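Local coordinates for UPF0434 family protein (PDB 6F5Z) that probably activates and stabilises methyltransferases of the translation machinery as a small Trm112-type partner subunit, here bound to a putative methyltransferase, at residues 22-25 with 30-33; 42-47 with 51-56. One frame throughout, in Å; residues are numbered along the deposited sequence.

Interaction 1 of 2, residues 22-25 with 30-33; sequences VDER and IIEG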
# COMPACT_ATOMS: atom_id res chain seq x y z
N VAL C 22 -31.47 26.19 -7.32
CA VAL C 22 -31.85 25.20 -8.32
C VAL C 22 -32.77 25.81 -9.37
O VAL C 22 -33.79 26.41 -9.02
CB VAL C 22 -32.54 24.00 -7.62
CG1 VAL C 22 -33.02 22.96 -8.60
CG2 VAL C 22 -31.61 23.34 -6.60
N ASP C 23 -32.43 25.61 -10.65
CA ASP C 23 -33.30 26.03 -11.73
C ASP C 23 -33.98 24.86 -12.38
O ASP C 23 -35.07 25.02 -12.90
CB ASP C 23 -32.57 26.86 -12.76
CG ASP C 23 -32.25 28.21 -12.20
OD1 ASP C 23 -33.21 28.98 -11.92
OD2 ASP C 23 -31.08 28.46 -11.95
N GLU C 24 -33.35 23.67 -12.37
CA GLU C 24 -33.94 22.47 -12.97
C GLU C 24 -33.42 21.26 -12.23
O GLU C 24 -32.21 21.17 -11.98
CB GLU C 24 -33.57 22.35 -14.47
CG GLU C 24 -34.18 21.15 -15.17
CD GLU C 24 -33.74 20.93 -16.59
OE1 GLU C 24 -32.91 21.73 -17.10
OE2 GLU C 24 -34.21 19.95 -17.20
N ARG C 25 -34.32 20.33 -11.89
CA ARG C 25 -33.93 19.13 -11.17
C ARG C 25 -34.75 17.94 -11.60
O ARG C 25 -35.83 18.11 -12.19
CB ARG C 25 -34.06 19.34 -9.65
CG ARG C 25 -35.51 19.49 -9.14
CD ARG C 25 -35.60 19.72 -7.64
NE ARG C 25 -34.86 18.69 -6.91
CZ ARG C 25 -34.12 18.90 -5.83
NH1 ARG C 25 -34.07 20.12 -5.28
NH2 ARG C 25 -33.41 17.92 -5.30
N ILE C 30 -29.57 17.52 -9.56
CA ILE C 30 -29.61 18.93 -9.90
C ILE C 30 -29.02 19.07 -11.30
O ILE C 30 -27.84 18.73 -11.51
CB ILE C 30 -28.82 19.78 -8.89
CG1 ILE C 30 -29.31 19.54 -7.44
CG2 ILE C 30 -28.94 21.27 -9.26
CD1 ILE C 30 -30.85 19.69 -7.24
N ILE C 31 -29.81 19.60 -12.25
CA ILE C 31 -29.40 19.69 -13.66
C ILE C 31 -28.94 21.09 -13.98
O ILE C 31 -27.89 21.25 -14.62
CB ILE C 31 -30.55 19.24 -14.59
CG1 ILE C 31 -31.04 17.82 -14.21
CG2 ILE C 31 -30.14 19.33 -16.06
CD1 ILE C 31 -32.39 17.44 -14.73
N GLU C 32 -29.70 22.13 -13.54
CA GLU C 32 -29.31 23.51 -13.78
C GLU C 32 -29.42 24.26 -12.47
O GLU C 32 -30.36 24.02 -11.72
CB GLU C 32 -30.22 24.17 -14.83
CG GLU C 32 -30.16 23.52 -16.19
CD GLU C 32 -28.81 23.53 -16.89
OE1 GLU C 32 -28.02 24.47 -16.63
OE2 GLU C 32 -28.63 22.69 -17.82
N GLY C 33 -28.48 25.16 -12.23
CA GLY C 33 -28.48 25.91 -10.99
C GLY C 33 -27.12 26.50 -10.75
O GLY C 33 -26.34 26.67 -11.69
O HOH W 1 -30.80 21.48 -18.94

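Interaction 2 of 2, residues 42-47 with 51-56; sequences EVYPIE and PNLLPP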
# COMPACT_ATOMS: atom_id res chain seq x y z
N GLU C 42 -18.79 34.33 -4.87
CA GLU C 42 -18.50 33.77 -6.20
C GLU C 42 -19.61 32.77 -6.61
O GLU C 42 -20.17 32.06 -5.78
CB GLU C 42 -17.11 33.10 -6.24
CG GLU C 42 -15.96 34.10 -6.07
CD GLU C 42 -15.76 35.18 -7.11
OE1 GLU C 42 -16.32 35.09 -8.23
OE2 GLU C 42 -14.98 36.13 -6.81
N VAL C 43 -19.97 32.79 -7.89
CA VAL C 43 -21.04 31.97 -8.44
C VAL C 43 -20.41 30.84 -9.26
O VAL C 43 -19.72 31.12 -10.23
CB VAL C 43 -22.04 32.80 -9.29
CG1 VAL C 43 -23.12 31.90 -9.90
CG2 VAL C 43 -22.67 33.92 -8.44
N TYR C 44 -20.67 29.59 -8.87
CA TYR C 44 -20.15 28.38 -9.52
C TYR C 44 -21.34 27.73 -10.21
O TYR C 44 -22.23 27.19 -9.54
CB TYR C 44 -19.50 27.48 -8.48
CG TYR C 44 -18.35 28.19 -7.79
CD1 TYR C 44 -17.12 28.35 -8.43
CD2 TYR C 44 -18.48 28.68 -6.50
CE1 TYR C 44 -16.06 29.00 -7.81
CE2 TYR C 44 -17.41 29.32 -5.86
CZ TYR C 44 -16.21 29.48 -6.52
OH TYR C 44 -15.11 30.11 -5.95
N PRO C 45 -21.42 27.80 -11.55
CA PRO C 45 -22.63 27.28 -12.22
C PRO C 45 -22.70 25.78 -12.26
O PRO C 45 -21.66 25.12 -12.36
CB PRO C 45 -22.52 27.86 -13.63
CG PRO C 45 -21.02 27.93 -13.88
CD PRO C 45 -20.43 28.32 -12.52
N ILE C 46 -23.92 25.24 -12.27
CA ILE C 46 -24.15 23.80 -12.47
C ILE C 46 -24.81 23.75 -13.83
O ILE C 46 -25.88 24.35 -14.02
CB ILE C 46 -25.08 23.23 -11.40
CG1 ILE C 46 -24.46 23.40 -9.99
CG2 ILE C 46 -25.42 21.78 -11.72
CD1 ILE C 46 -25.44 23.12 -8.78
N GLU C 47 -24.13 23.11 -14.79
CA GLU C 47 -24.52 23.12 -16.18
C GLU C 47 -24.71 21.72 -16.63
O GLU C 47 -23.75 20.95 -16.61
CB GLU C 47 -23.43 23.81 -17.02
CG GLU C 47 -23.13 25.22 -16.53
CD GLU C 47 -21.88 25.82 -17.12
OE1 GLU C 47 -20.89 25.10 -17.37
OE2 GLU C 47 -21.91 27.04 -17.40
N PRO C 51 -21.17 20.79 -11.94
CA PRO C 51 -20.74 22.04 -11.34
C PRO C 51 -19.38 22.44 -11.88
O PRO C 51 -18.48 21.58 -12.00
CB PRO C 51 -20.63 21.72 -9.85
CG PRO C 51 -21.34 20.42 -9.68
CD PRO C 51 -21.18 19.69 -10.96
N ASN C 52 -19.20 23.74 -12.17
CA ASN C 52 -17.90 24.24 -12.57
C ASN C 52 -17.37 24.98 -11.36
O ASN C 52 -17.74 26.14 -11.10
CB ASN C 52 -17.97 25.13 -13.81
CG ASN C 52 -16.58 25.48 -14.28
OD1 ASN C 52 -15.63 25.57 -13.49
ND2 ASN C 52 -16.43 25.74 -15.56
N LEU C 53 -16.51 24.28 -10.58
CA LEU C 53 -15.94 24.77 -9.34
C LEU C 53 -14.49 25.21 -9.52
O LEU C 53 -13.72 25.20 -8.55
CB LEU C 53 -16.12 23.76 -8.20
CG LEU C 53 -17.56 23.67 -7.70
CD1 LEU C 53 -17.86 22.33 -7.08
CD2 LEU C 53 -17.83 24.74 -6.67
N LEU C 54 -14.14 25.64 -10.75
CA LEU C 54 -12.84 26.25 -10.96
C LEU C 54 -12.87 27.60 -10.26
O LEU C 54 -13.89 28.31 -10.32
CB LEU C 54 -12.55 26.52 -12.44
CG LEU C 54 -12.22 25.33 -13.29
CD1 LEU C 54 -12.22 25.74 -14.72
CD2 LEU C 54 -10.83 24.77 -12.92
N PRO C 55 -11.71 28.07 -9.75
CA PRO C 55 -11.64 29.44 -9.22
C PRO C 55 -12.04 30.43 -10.30
O PRO C 55 -11.85 30.16 -11.49
CB PRO C 55 -10.15 29.61 -8.91
CG PRO C 55 -9.66 28.26 -8.70
CD PRO C 55 -10.40 27.39 -9.65
N PRO C 56 -12.70 31.55 -9.93
CA PRO C 56 -13.18 32.51 -10.95
C PRO C 56 -12.13 32.99 -11.97
O PRO C 56 -12.48 33.19 -13.14
CB PRO C 56 -13.74 33.68 -10.11
CG PRO C 56 -13.17 33.48 -8.72
CD PRO C 56 -13.06 31.99 -8.56
O HOH W 2 -18.87 26.86 -17.36

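Interaction 1 of 2, residues 22-25 with 30-33
Ile30 CD1 sits over the centre of one face of the Arg25 guanidinium, 3.6 Å from Arg25 CZ. The two side chains approach at a slant, the arginine chain bending at chi3 (-53°) to bring its flat head over the methyl. Val22 CG2 meets the same Ile30 CD1 at 3.8 Å, so one buried isoleucine end serves both an aliphatic and a cationic neighbour. Arg25 NH2 makes a salt bridge to Glu3 and a hydrogen bond to the carbonyl of Gly27. The side chains of Glu24 and Glu32 run alongside each other in one direction, their carboxylate planes 29° apart. Glu24 OE1 and Glu32 OE2 are 4.4 Å apart, and a water donates to both; Glu32 OE2 also accepts from the backbone of Asp48. The extended Glu24 chain runs over Ile31, whose CG2 is 3.8 Å from Glu24 OE1. Between the strands two classic beta bulges overlap, sharing Glu24 and Glu32: Asp23 N (2.8 Å) and Glu24 N both donate to Glu32 O, while Ile31 N (2.9 Å) and Glu32 N both donate to Glu24 O. Glycine suits position 33, where a side chain would press on Val22 CA. The chemistry implies a backbone-held corner where hairpin 24-26/29-31 joins the larger sheet; the water probably eases repulsion between acidic side chains consistent with the acidic surfaces common in halophilic proteins.

Interaction 2 of 2, residues 42-47 with 51-56
Tyr44 reaches across to four residues of 51-56. Its ring carbon CG meets Leu53 CD2 at 3.7 Å, the two side chains crossing at about a right angle, while Leu54 O lies in the ring plane at its edge, 3.4 Å from Tyr44 CE1. Asn52 O approaches near the same plane, 3.4 Å from Tyr44 CB, and at the far end Pro56 CD comes within 3.8 Å of Tyr44 OH. Tyrosine suits the place because it is long enough to pass Leu53 and reach Pro56 while its hydroxyl hydrogen-bonds to Asp11. Pro56 also packs on Glu42, whose chain, bent at chi2 (-63°), lays its carboxylate carbon CD 3.5 Å from Pro56 CG. At the other end Ile46 and Pro51 form a non-hydrogen-bonded antiparallel pair; next to it Asn52 N donates to Pro45 O (2.8 Å), almost in line with the carbonyl bond. Pro45, without an N-H, still offers this acceptor.

Further out, Asn52 OD1 accepts from Leu54 N (3.1 Å) in an Asx turn, and a water links Asn52 ND2 to Glu47 OE1; asparagine supplies both the acceptor and the N-H. Leu18 of strand 18-22 touches the Tyr44 side chain. An alanine in place of Tyr44 is likely to leave Leu53 and Pro56 without their shared aromatic neighbour and Asp11 without its hydroxyl partner. On the methyltransferase chain, backbone bonds reach Pro51 and Leu53, and Leu90 packs on Leu53. The chemistry thus implies an aromatic ring met by leucine and proline carbons and by two carbonyl oxygens at its edge, packed against a segment that also meets the partner enzyme, although buried Asn52 O finds no hydrogen-bond partner.

Overall arrangement
Interaction 2 is the buried contact, its centre about 6 Å from the centre of the chain, whereas the centre of interaction 1 lies about 10 Å from it and that contact is only partly buried. The first is held mainly by paired backbone bonds, with charged groups and water around it; the second relies on aromatic and proline packing with a single direct hydrogen bond between its segments. Their centres are about 13 Å apart, yet they adjoin: Gly33 O and Ile46 N, 2.9 Å apart, probably hydrogen-bond where strand 33-37 pairs with strand 43-47. The corner at 22-25 and 30-33 thus leads from the small two-stranded sheet into the four-stranded one, whose far edge carries residues that meet the methyltransferase.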